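Local coordinates for glutathione peroxidase (Schistosoma mansoni, PDB 2WGR), which reduces hydrogen peroxide to water at the expense of two molecules of glutathione, which leave as glutathione disulfide, at residues A[36-41]-A[133-138]; A[40-45]-A[78-83]; A[129-134]-A[146-151]. One frame throughout, in Å; residues are numbered along the deposited sequence. Where two conformers were deposited one is given.

Contact 1 of 3, residues A[36-41]-A[133-138]; sequences IVNVAC and NFSKFL. With POP (pyrophosphate 2-), chain B.
In the central mixed sheet of this thioredoxin-fold peroxidase, strand 36-39 pairs antiparallel with strand 136-138, and within these segments Ile36 and Phe137 form the hydrogen-bonded pair. Ile36 N gives a nearly straight bond to Phe137 O (2.8 Å), and Phe137 N returns one to Ile36 O. Val37 and Lys136 form the adjoining non-hydrogen-bonded pair; their side chains run side by side, with Val37 CG2 against Lys136 CG. Beyond this pair the regular ladder ends. Phe134 N reaches Asn38 O at 2.8 Å but tilted from the carbonyl plane, while Asn38 OD1 accepts a weak bond from Ser135 N. Asn38 CG lies between the backbone N and the carbonyl carbon (chi1 60°), which turns the amide toward residues 133-135; its ND2 donates to Trp132 O and to a water. Phe134, whose backbone has left-handed helical angles (phi 70°), presents one ring face to Val39 CA in a CH-pi contact, 4.2 Å from the ring centroid, and Val37 CG1 lies at the edge. Away from this ring, across the backbone, Ser135 OG in one of its two conformers donates to pyrophosphate O4 at 2.8 Å. At the ring edge, Phe134 CZ comes within 3.2 Å of Ala40 O.

Contact 2 of 3, residues A[40-45]-A[78-83]; sequences ACKSGA and QEPWAE
Glu79 OE2 accepts the backbone N-H of Cys41 at 2.8 Å, the shorter of the two hydrogen bonds that join loop 40-45 to loop 78-83. The donor comes from above the carboxylate plane, and the N-H...O angle is 145°. A bend at chi2 (77°) folds the Glu79 carboxylate back onto the 40-45 backbone, where OE1 rests against Ala40 CA. The second bond runs between main chains: Lys42 N donates to Gln78 O at 3.0 Å, and the CB atoms of Ala40 and Lys42 both pack against that same oxygen.

Cys41 and Lys42 meet the aromatic and proline side chains of the other loop. Cys41 CB touches Trp81 CZ3 at 3.5 Å, and its SG makes an oblique sulfur-aromatic contact with the six-membered ring. The aliphatic part of Lys42 crosses the indole at about a right angle, its CD 3.9 Å from Trp81 CZ2, and the same methylene packs on Pro80 CG at 3.6 Å. Further along, the extended Gln78 side chain passes Lys42 O and brings OE1 to 3.2 Å from Ser43 CB. Ser43 stands, by similarity, at the active-site position, where the residue has been changed in this structure. Its OG accepts from Ala45 N, a capping bond, and is also hydrogen-bonded to Thr46 OG1.

The contact thus joins the loop between strand 33-39 and helix 46-60 to the loop that enters helix 83-94, whose Ile86 and Phe89 pack against both Cys41 and Trp81.

Contact 3 of 3, residues A[129-134]-A[146-151]; sequences NIKWNF and VKRYSP. With POP (pyrophosphate 2-), chain B.
With CG anti to the backbone N (chi1 179°) and the chain extended as far as NE, Arg148 reaches from strand 146-149 to the pyrophosphate and to Ile130 of loop 129-134. Lys131 arrives from that loop by a folded path, bent at chi2 and again at chi4 (-69°), which curls its ammonium back over the same ligand. Lys131 grips pyrophosphate twice, through its backbone N to O4 at 2.7 Å and through NZ to O1 at 2.9 Å; NZ also donates to Asn129 O, in the carbonyl plane. Arg148 NE donates to ligand O5 at 3.1 Å along a nearly straight N-H...O line, whereas the approach of the guanidinium to ligand O6 is too short to be trusted. The guanidinium is covered on one face by Ile130 CD1, which lies toward the rim, 3.7 Å from Arg148 NH2. Outside the two segments, Arg148 NH1 and NH2 are held by the backbone oxygens of Gln122 and Asn128.

Pro151 carries the apolar part of the contact. Its ring fits into the bend of loop 129-134, with CG against Trp132 N and 3.7 Å from Trp132 CB, while CB approaches Asn133 O at 3.2 Å. Pro151 CA makes a CA-H...O contact with Phe134 O, and the other side of the ring, at CD, reaches toward the bridging oxygen of pyrophosphate.

Thr125 OG1 is also hydrogen-bonded to the ligand. Two basic side chains and a main-chain N-H thus converge on one anion, whose negative charge probably offsets the closeness of the Lys131 and Arg148 cations, a chemistry suited to holding a phosphate-like group.

In the fold
From the N terminus, the chain runs along strand 33-39 into the loop before helix 46-60. Contact 2 closes first, after that helix and strand 65-71, when residues 78-83 return to loop 40-45. It lies within the span of contact 1, which closes only at residues 133-138, after helices 83-94 and 113-121. Contact 3 opens just before contact 1 closes, sharing residues 133-134, and so crosses it. Contact 1 pairs strands 33-39 and 136-139, while contact 3 sets loop 129-134 against the next strand, 145-149, and its end; both touch the pyrophosphate. Contact 2, centred about 17 Å from the centre of contact 3, joins the loop that holds the active-site position to loop 78-83.

Contact 1 of 3, residues A[36-41]-A[133-138]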
loop_
_atom_site.group_PDB
_atom_site.type_symbol
_atom_site.label_atom_id
_atom_site.label_comp_id
_atom_site.label_asym_id
_atom_site.label_seq_id
_atom_site.Cartn_x
_atom_site.Cartn_y
_atom_site.Cartn_z
ATOM N N ILE A 36 2.052 1.557 -2.430
ATOM C CA ILE A 36 1.510 0.365 -1.768
ATOM C C ILE A 36 1.876 0.384 -0.287
ATOM O O ILE A 36 3.054 0.421 0.053
ATOM C CB ILE A 36 1.986 -0.912 -2.470
ATOM C CG1 ILE A 36 1.519 -0.854 -3.953
ATOM C CG2 ILE A 36 1.494 -2.161 -1.710
ATOM C CD1 ILE A 36 1.926 -2.058 -4.803
ATOM N N VAL A 37 0.855 0.357 0.564
ATOM C CA VAL A 37 1.023 0.590 2.000
ATOM C C VAL A 37 0.336 -0.545 2.788
ATOM O O VAL A 37 -0.818 -0.850 2.539
ATOM C CB VAL A 37 0.361 1.922 2.408
ATOM C CG1 VAL A 37 0.690 2.255 3.872
ATOM C CG2 VAL A 37 0.816 3.061 1.492
ATOM N N ASN A 38 1.058 -1.166 3.724
ATOM C CA ASN A 38 0.389 -2.077 4.679
ATOM C C ASN A 38 -0.160 -1.267 5.829
ATOM O O ASN A 38 0.537 -0.442 6.353
ATOM C CB ASN A 38 1.295 -3.217 5.174
ATOM C CG ASN A 38 2.539 -2.735 5.896
ATOM O OD1 ASN A 38 3.389 -2.037 5.313
ATOM N ND2 ASN A 38 2.658 -3.089 7.194
ATOM N N VAL A 39 -1.424 -1.504 6.188
ATOM C CA VAL A 39 -2.121 -0.612 7.118
ATOM C C VAL A 39 -2.680 -1.363 8.350
ATOM O O VAL A 39 -2.748 -2.585 8.375
ATOM C CB VAL A 39 -3.294 0.165 6.413
ATOM C CG1 VAL A 39 -2.773 1.058 5.267
ATOM C CG2 VAL A 39 -4.375 -0.771 5.894
ATOM N N ALA A 40 -3.065 -0.580 9.350
ATOM C CA ALA A 40 -3.667 -1.100 10.584
ATOM C C ALA A 40 -4.496 0.025 11.175
ATOM O O ALA A 40 -4.058 1.189 11.144
ATOM C CB ALA A 40 -2.606 -1.497 11.561
ATOM N N CYS A 41 -5.656 -0.326 11.755
ATOM C CA CYS A 41 -6.572 0.661 12.350
ATOM C C CYS A 41 -6.235 1.038 13.787
ATOM O O CYS A 41 -6.622 2.112 14.241
ATOM C CB CYS A 41 -8.016 0.146 12.343
ATOM S SG CYS A 41 -8.745 -0.012 10.718
ATOM N N ASN A 133 3.775 -1.663 10.899
ATOM C CA ASN A 133 2.655 -1.083 10.139
ATOM C C ASN A 133 3.111 0.137 9.332
ATOM O O ASN A 133 4.011 0.872 9.764
ATOM C CB ASN A 133 1.526 -0.656 11.071
ATOM C CG ASN A 133 1.067 -1.769 11.989
ATOM O OD1 ASN A 133 0.667 -2.847 11.541
ATOM N ND2 ASN A 133 1.156 -1.513 13.313
ATOM N N PHE A 134 2.491 0.310 8.163
ATOM C CA PHE A 134 2.645 1.496 7.321
ATOM C C PHE A 134 4.028 1.632 6.663
ATOM O O PHE A 134 4.501 2.742 6.451
ATOM C CB PHE A 134 2.228 2.795 8.053
ATOM C CG PHE A 134 0.791 2.789 8.523
ATOM C CD1 PHE A 134 -0.231 2.995 7.619
ATOM C CD2 PHE A 134 0.473 2.569 9.875
ATOM C CE1 PHE A 134 -1.602 2.981 8.022
ATOM C CE2 PHE A 134 -0.846 2.561 10.302
ATOM C CZ PHE A 134 -1.901 2.761 9.382
ATOM N N SER A 135 4.626 0.513 6.243
ATOM C CA SER A 135 5.750 0.609 5.322
ATOM C C SER A 135 5.179 0.929 3.944
ATOM O O SER A 135 4.025 0.613 3.663
ATOM C CB SER A 135 6.461 -0.735 5.227
ATOM O OG SER A 135 6.903 -1.081 6.533
ATOM N N LYS A 136 5.989 1.540 3.086
ATOM C CA LYS A 136 5.502 1.979 1.761
ATOM C C LYS A 136 6.428 1.480 0.665
ATOM O O LYS A 136 7.664 1.512 0.795
ATOM C CB LYS A 136 5.433 3.510 1.681
ATOM C CG LYS A 136 4.405 4.180 2.632
ATOM C CD LYS A 136 5.047 4.642 3.989
ATOM C CE LYS A 136 3.936 5.236 4.853
ATOM N NZ LYS A 136 4.385 5.449 6.277
ATOM N N PHE A 137 5.818 1.051 -0.438
ATOM C CA PHE A 137 6.556 0.802 -1.675
ATOM C C PHE A 137 6.032 1.714 -2.790
ATOM O O PHE A 137 4.828 1.869 -2.943
ATOM C CB PHE A 137 6.418 -0.647 -2.171
ATOM C CG PHE A 137 7.076 -1.663 -1.270
ATOM C CD1 PHE A 137 8.363 -2.135 -1.562
ATOM C CD2 PHE A 137 6.404 -2.133 -0.140
ATOM C CE1 PHE A 137 8.980 -3.071 -0.738
ATOM C CE2 PHE A 137 7.010 -3.050 0.723
ATOM C CZ PHE A 137 8.301 -3.519 0.417
ATOM N N LEU A 138 6.946 2.287 -3.563
ATOM C CA LEU A 138 6.564 3.081 -4.737
ATOM C C LEU A 138 6.767 2.253 -6.019
ATOM O O LEU A 138 7.829 1.623 -6.206
ATOM C CB LEU A 138 7.431 4.337 -4.782
ATOM C CG LEU A 138 7.106 5.411 -5.810
ATOM C CD1 LEU A 138 5.649 5.879 -5.683
ATOM C CD2 LEU A 138 8.096 6.575 -5.597
HETATM P P1 POP B . 13.099 -0.798 5.828
HETATM O O1 POP B . 13.574 -2.219 6.063
HETATM O O2 POP B . 14.164 0.110 6.417
HETATM O O3 POP B . 13.013 -0.482 4.344
HETATM O O POP B . 11.660 -0.689 6.559
HETATM P P2 POP B . 10.583 -1.576 5.754
HETATM O O4 POP B . 9.516 -2.152 6.616
HETATM O O5 POP B . 10.058 -0.706 4.601
HETATM O O6 POP B . 11.399 -2.705 5.179
HETATM O O HOH W 1 0.221 -3.157 8.790
HETATM O O HOH W 2 3.892 -1.759 2.213
#

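Contact 2 of 3, residues A[40-45]-A[78-83]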
loop_
_atom_site.group_PDB
_atom_site.type_symbol
_atom_site.label_atom_id
_atom_site.label_comp_id
_atom_site.label_asym_id
_atom_site.label_seq_id
_atom_site.Cartn_x
_atom_site.Cartn_y
_atom_site.Cartn_z
ATOM N N ALA A 40 -3.065 -0.580 9.350
ATOM C CA ALA A 40 -3.667 -1.100 10.584
ATOM C C ALA A 40 -4.496 0.025 11.175
ATOM O O ALA A 40 -4.058 1.189 11.144
ATOM C CB ALA A 40 -2.606 -1.497 11.561
ATOM N N CYS A 41 -5.656 -0.326 11.755
ATOM C CA CYS A 41 -6.572 0.661 12.350
ATOM C C CYS A 41 -6.235 1.038 13.787
ATOM O O CYS A 41 -6.622 2.112 14.241
ATOM C CB CYS A 41 -8.016 0.146 12.343
ATOM S SG CYS A 41 -8.745 -0.012 10.718
ATOM N N LYS A 42 -5.526 0.163 14.483
ATOM C CA LYS A 42 -5.417 0.304 15.959
ATOM C C LYS A 42 -4.005 0.658 16.363
ATOM O O LYS A 42 -3.445 0.069 17.290
ATOM C CB LYS A 42 -5.896 -0.974 16.656
ATOM C CG LYS A 42 -7.380 -1.228 16.452
ATOM C CD LYS A 42 -7.850 -2.435 17.269
ATOM C CE LYS A 42 -7.848 -2.135 18.757
ATOM N NZ LYS A 42 -7.966 -3.429 19.523
ATOM N N SER A 43 -3.408 1.607 15.643
ATOM C CA SER A 43 -2.044 2.024 15.974
ATOM C C SER A 43 -1.941 3.528 16.178
ATOM O O SER A 43 -2.762 4.288 15.666
ATOM C CB SER A 43 -1.063 1.517 14.925
ATOM O OG SER A 43 -0.710 2.514 14.001
ATOM N N GLY A 44 -0.947 3.935 16.967
ATOM C CA GLY A 44 -0.698 5.353 17.225
ATOM C C GLY A 44 -0.302 6.113 15.964
ATOM O O GLY A 44 -0.375 7.341 15.926
ATOM N N ALA A 45 0.113 5.378 14.937
ATOM C CA ALA A 45 0.504 5.980 13.629
ATOM C C ALA A 45 -0.620 6.021 12.589
ATOM O O ALA A 45 -0.478 6.602 11.511
ATOM C CB ALA A 45 1.743 5.254 13.057
ATOM N N GLN A 78 -2.548 -5.188 15.496
ATOM C CA GLN A 78 -3.195 -3.856 15.415
ATOM C C GLN A 78 -4.159 -3.709 14.238
ATOM O O GLN A 78 -4.690 -2.627 13.979
ATOM C CB GLN A 78 -2.116 -2.779 15.424
ATOM C CG GLN A 78 -1.494 -2.696 16.842
ATOM C CD GLN A 78 -0.286 -1.795 16.943
ATOM O OE1 GLN A 78 0.193 -1.240 15.964
ATOM N NE2 GLN A 78 0.234 -1.673 18.163
ATOM N N GLU A 79 -4.408 -4.824 13.535
ATOM C CA GLU A 79 -5.493 -4.880 12.549
ATOM C C GLU A 79 -6.386 -6.117 12.799
ATOM O O GLU A 79 -6.503 -6.994 11.944
ATOM C CB GLU A 79 -4.914 -4.871 11.118
ATOM C CG GLU A 79 -5.996 -4.669 10.038
ATOM C CD GLU A 79 -6.452 -3.217 9.942
ATOM O OE1 GLU A 79 -6.258 -2.594 8.884
ATOM O OE2 GLU A 79 -6.966 -2.676 10.944
ATOM N N PRO A 80 -6.982 -6.225 14.003
ATOM C CA PRO A 80 -7.751 -7.454 14.322
ATOM C C PRO A 80 -9.100 -7.619 13.621
ATOM O O PRO A 80 -9.534 -8.753 13.444
ATOM C CB PRO A 80 -7.971 -7.341 15.844
ATOM C CG PRO A 80 -8.003 -5.866 16.085
ATOM C CD PRO A 80 -6.965 -5.280 15.129
ATOM N N TRP A 81 -9.734 -6.516 13.220
ATOM C CA TRP A 81 -11.111 -6.547 12.733
ATOM C C TRP A 81 -11.293 -7.235 11.389
ATOM O O TRP A 81 -10.340 -7.374 10.607
ATOM C CB TRP A 81 -11.681 -5.143 12.630
ATOM C CG TRP A 81 -11.607 -4.373 13.915
ATOM C CD1 TRP A 81 -11.722 -4.871 15.208
ATOM C CD2 TRP A 81 -11.483 -2.968 14.035
ATOM N NE1 TRP A 81 -11.609 -3.837 16.121
ATOM C CE2 TRP A 81 -11.472 -2.658 15.429
ATOM C CE3 TRP A 81 -11.341 -1.925 13.103
ATOM C CZ2 TRP A 81 -11.334 -1.347 15.900
ATOM C CZ3 TRP A 81 -11.199 -0.626 13.582
ATOM C CH2 TRP A 81 -11.206 -0.349 14.960
ATOM N N ALA A 82 -12.534 -7.640 11.129
ATOM C CA ALA A 82 -12.919 -8.127 9.809
ATOM C C ALA A 82 -13.004 -6.961 8.808
ATOM O O ALA A 82 -13.147 -5.775 9.179
ATOM C CB ALA A 82 -14.268 -8.852 9.892
ATOM N N GLU A 83 -13.013 -7.321 7.524
ATOM C CA GLU A 83 -12.998 -6.331 6.452
ATOM C C GLU A 83 -14.091 -5.274 6.528
ATOM O O GLU A 83 -13.826 -4.084 6.318
ATOM C CB GLU A 83 -13.046 -7.056 5.100
ATOM C CG GLU A 83 -11.671 -7.539 4.607
ATOM C CD GLU A 83 -11.139 -8.837 5.268
ATOM O OE1 GLU A 83 -11.881 -9.511 6.048
ATOM O OE2 GLU A 83 -9.966 -9.197 4.996
#

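Contact 3 of 3, residues A[129-134]-A[146-151]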
loop_
_atom_site.group_PDB
_atom_site.type_symbol
_atom_site.label_atom_id
_atom_site.label_comp_id
_atom_site.label_asym_id
_atom_site.label_seq_id
_atom_site.Cartn_x
_atom_site.Cartn_y
_atom_site.Cartn_z
ATOM N N ASN A 129 12.218 -8.406 5.800
ATOM C CA ASN A 129 10.900 -8.362 6.424
ATOM C C ASN A 129 10.406 -6.927 6.473
ATOM O O ASN A 129 11.196 -6.002 6.709
ATOM C CB ASN A 129 10.919 -8.888 7.869
ATOM C CG ASN A 129 11.222 -10.361 7.947
ATOM O OD1 ASN A 129 11.268 -11.054 6.929
ATOM N ND2 ASN A 129 11.462 -10.851 9.163
ATOM N N ILE A 130 9.106 -6.758 6.210
ATOM C CA ILE A 130 8.418 -5.493 6.535
ATOM C C ILE A 130 8.579 -5.293 8.058
ATOM O O ILE A 130 8.328 -6.205 8.847
ATOM C CB ILE A 130 6.897 -5.564 6.199
ATOM C CG1 ILE A 130 6.690 -5.876 4.706
ATOM C CG2 ILE A 130 6.200 -4.269 6.583
ATOM C CD1 ILE A 130 7.555 -5.000 3.737
ATOM N N LYS A 131 8.994 -4.088 8.447
ATOM C CA LYS A 131 9.384 -3.829 9.855
ATOM C C LYS A 131 8.248 -3.520 10.829
ATOM O O LYS A 131 8.345 -3.863 12.026
ATOM C CB LYS A 131 10.464 -2.738 9.957
ATOM C CG LYS A 131 11.762 -3.038 9.206
ATOM C CD LYS A 131 12.404 -4.384 9.639
ATOM C CE LYS A 131 13.813 -4.522 9.017
ATOM N NZ LYS A 131 13.709 -4.710 7.518
ATOM N N TRP A 132 7.184 -2.862 10.342
ATOM C CA TRP A 132 6.068 -2.480 11.195
ATOM C C TRP A 132 4.884 -2.075 10.290
ATOM O O TRP A 132 4.968 -2.201 9.059
ATOM C CB TRP A 132 6.466 -1.344 12.186
ATOM C CG TRP A 132 5.599 -1.318 13.393
ATOM C CD1 TRP A 132 4.739 -0.330 13.764
ATOM C CD2 TRP A 132 5.420 -2.389 14.352
ATOM N NE1 TRP A 132 4.051 -0.709 14.917
ATOM C CE2 TRP A 132 4.453 -1.958 15.287
ATOM C CE3 TRP A 132 5.989 -3.662 14.501
ATOM C CZ2 TRP A 132 4.025 -2.759 16.347
ATOM C CZ3 TRP A 132 5.572 -4.468 15.565
ATOM C CH2 TRP A 132 4.598 -4.000 16.475
ATOM N N ASN A 133 3.775 -1.663 10.899
ATOM C CA ASN A 133 2.655 -1.083 10.139
ATOM C C ASN A 133 3.111 0.137 9.332
ATOM O O ASN A 133 4.011 0.872 9.764
ATOM C CB ASN A 133 1.526 -0.656 11.071
ATOM C CG ASN A 133 1.067 -1.769 11.989
ATOM O OD1 ASN A 133 0.667 -2.847 11.541
ATOM N ND2 ASN A 133 1.156 -1.513 13.313
ATOM N N PHE A 134 2.491 0.310 8.163
ATOM C CA PHE A 134 2.645 1.496 7.321
ATOM C C PHE A 134 4.028 1.632 6.663
ATOM O O PHE A 134 4.501 2.742 6.451
ATOM C CB PHE A 134 2.228 2.795 8.053
ATOM C CG PHE A 134 0.791 2.789 8.523
ATOM C CD1 PHE A 134 -0.231 2.995 7.619
ATOM C CD2 PHE A 134 0.473 2.569 9.875
ATOM C CE1 PHE A 134 -1.602 2.981 8.022
ATOM C CE2 PHE A 134 -0.846 2.561 10.302
ATOM C CZ PHE A 134 -1.901 2.761 9.382
ATOM N N VAL A 146 10.228 0.571 -7.390
ATOM C CA VAL A 146 11.445 1.380 -7.517
ATOM C C VAL A 146 11.987 1.973 -6.212
ATOM O O VAL A 146 13.154 2.391 -6.170
ATOM C CB VAL A 146 11.280 2.530 -8.562
ATOM C CG1 VAL A 146 11.196 1.939 -9.976
ATOM C CG2 VAL A 146 10.067 3.398 -8.263
ATOM N N LYS A 147 11.174 1.968 -5.168
ATOM C CA LYS A 147 11.594 2.476 -3.856
ATOM C C LYS A 147 10.806 1.849 -2.719
ATOM O O LYS A 147 9.653 1.463 -2.898
ATOM C CB LYS A 147 11.518 4.012 -3.775
ATOM C CG LYS A 147 12.490 4.576 -2.696
ATOM C CD LYS A 147 13.074 5.953 -3.082
ATOM C CE LYS A 147 13.696 6.650 -1.858
ATOM N NZ LYS A 147 13.989 8.110 -2.110
ATOM N N ARG A 148 11.469 1.749 -1.561
ATOM C CA ARG A 148 10.851 1.218 -0.359
ATOM C C ARG A 148 11.146 2.221 0.754
ATOM O O ARG A 148 12.250 2.778 0.780
ATOM C CB ARG A 148 11.515 -0.093 -0.031
ATOM C CG ARG A 148 10.975 -0.734 1.235
ATOM C CD ARG A 148 11.532 -2.133 1.345
ATOM N NE ARG A 148 11.281 -2.745 2.662
ATOM C CZ ARG A 148 11.425 -4.043 2.917
ATOM N NH1 ARG A 148 11.706 -4.900 1.950
ATOM N NH2 ARG A 148 11.229 -4.496 4.155
ATOM N N TYR A 149 10.190 2.434 1.652
ATOM C CA TYR A 149 10.320 3.410 2.731
ATOM C C TYR A 149 9.979 2.778 4.055
ATOM O O TYR A 149 9.036 1.980 4.161
ATOM C CB TYR A 149 9.412 4.639 2.512
ATOM C CG TYR A 149 9.558 5.265 1.149
ATOM C CD1 TYR A 149 10.359 6.402 0.960
ATOM C CD2 TYR A 149 8.855 4.744 0.059
ATOM C CE1 TYR A 149 10.494 6.995 -0.310
ATOM C CE2 TYR A 149 8.979 5.337 -1.223
ATOM C CZ TYR A 149 9.805 6.427 -1.392
ATOM O OH TYR A 149 9.914 6.997 -2.651
ATOM N N SER A 150 10.704 3.198 5.094
ATOM C CA SER A 150 10.421 2.711 6.446
ATOM C C SER A 150 9.014 3.070 6.953
ATOM O O SER A 150 8.404 4.067 6.511
ATOM C CB SER A 150 11.453 3.324 7.403
ATOM O OG SER A 150 11.277 4.738 7.414
ATOM N N PRO A 151 8.483 2.289 7.913
ATOM C CA PRO A 151 7.161 2.601 8.505
ATOM C C PRO A 151 7.021 4.060 8.960
ATOM O O PRO A 151 5.966 4.674 8.792
ATOM C CB PRO A 151 7.138 1.696 9.744
ATOM C CG PRO A 151 7.860 0.416 9.239
ATOM C CD PRO A 151 9.026 1.000 8.423
HETATM P P1 POP B . 13.099 -0.798 5.828
HETATM O O1 POP B . 13.574 -2.219 6.063
HETATM O O2 POP B . 14.164 0.110 6.417
HETATM O O3 POP B . 13.013 -0.482 4.344
HETATM O O POP B . 11.660 -0.689 6.559
HETATM P P2 POP B . 10.583 -1.576 5.754
HETATM O O4 POP B . 9.516 -2.152 6.616
HETATM O O5 POP B . 10.058 -0.706 4.601
HETATM O O6 POP B . 11.399 -2.705 5.179
#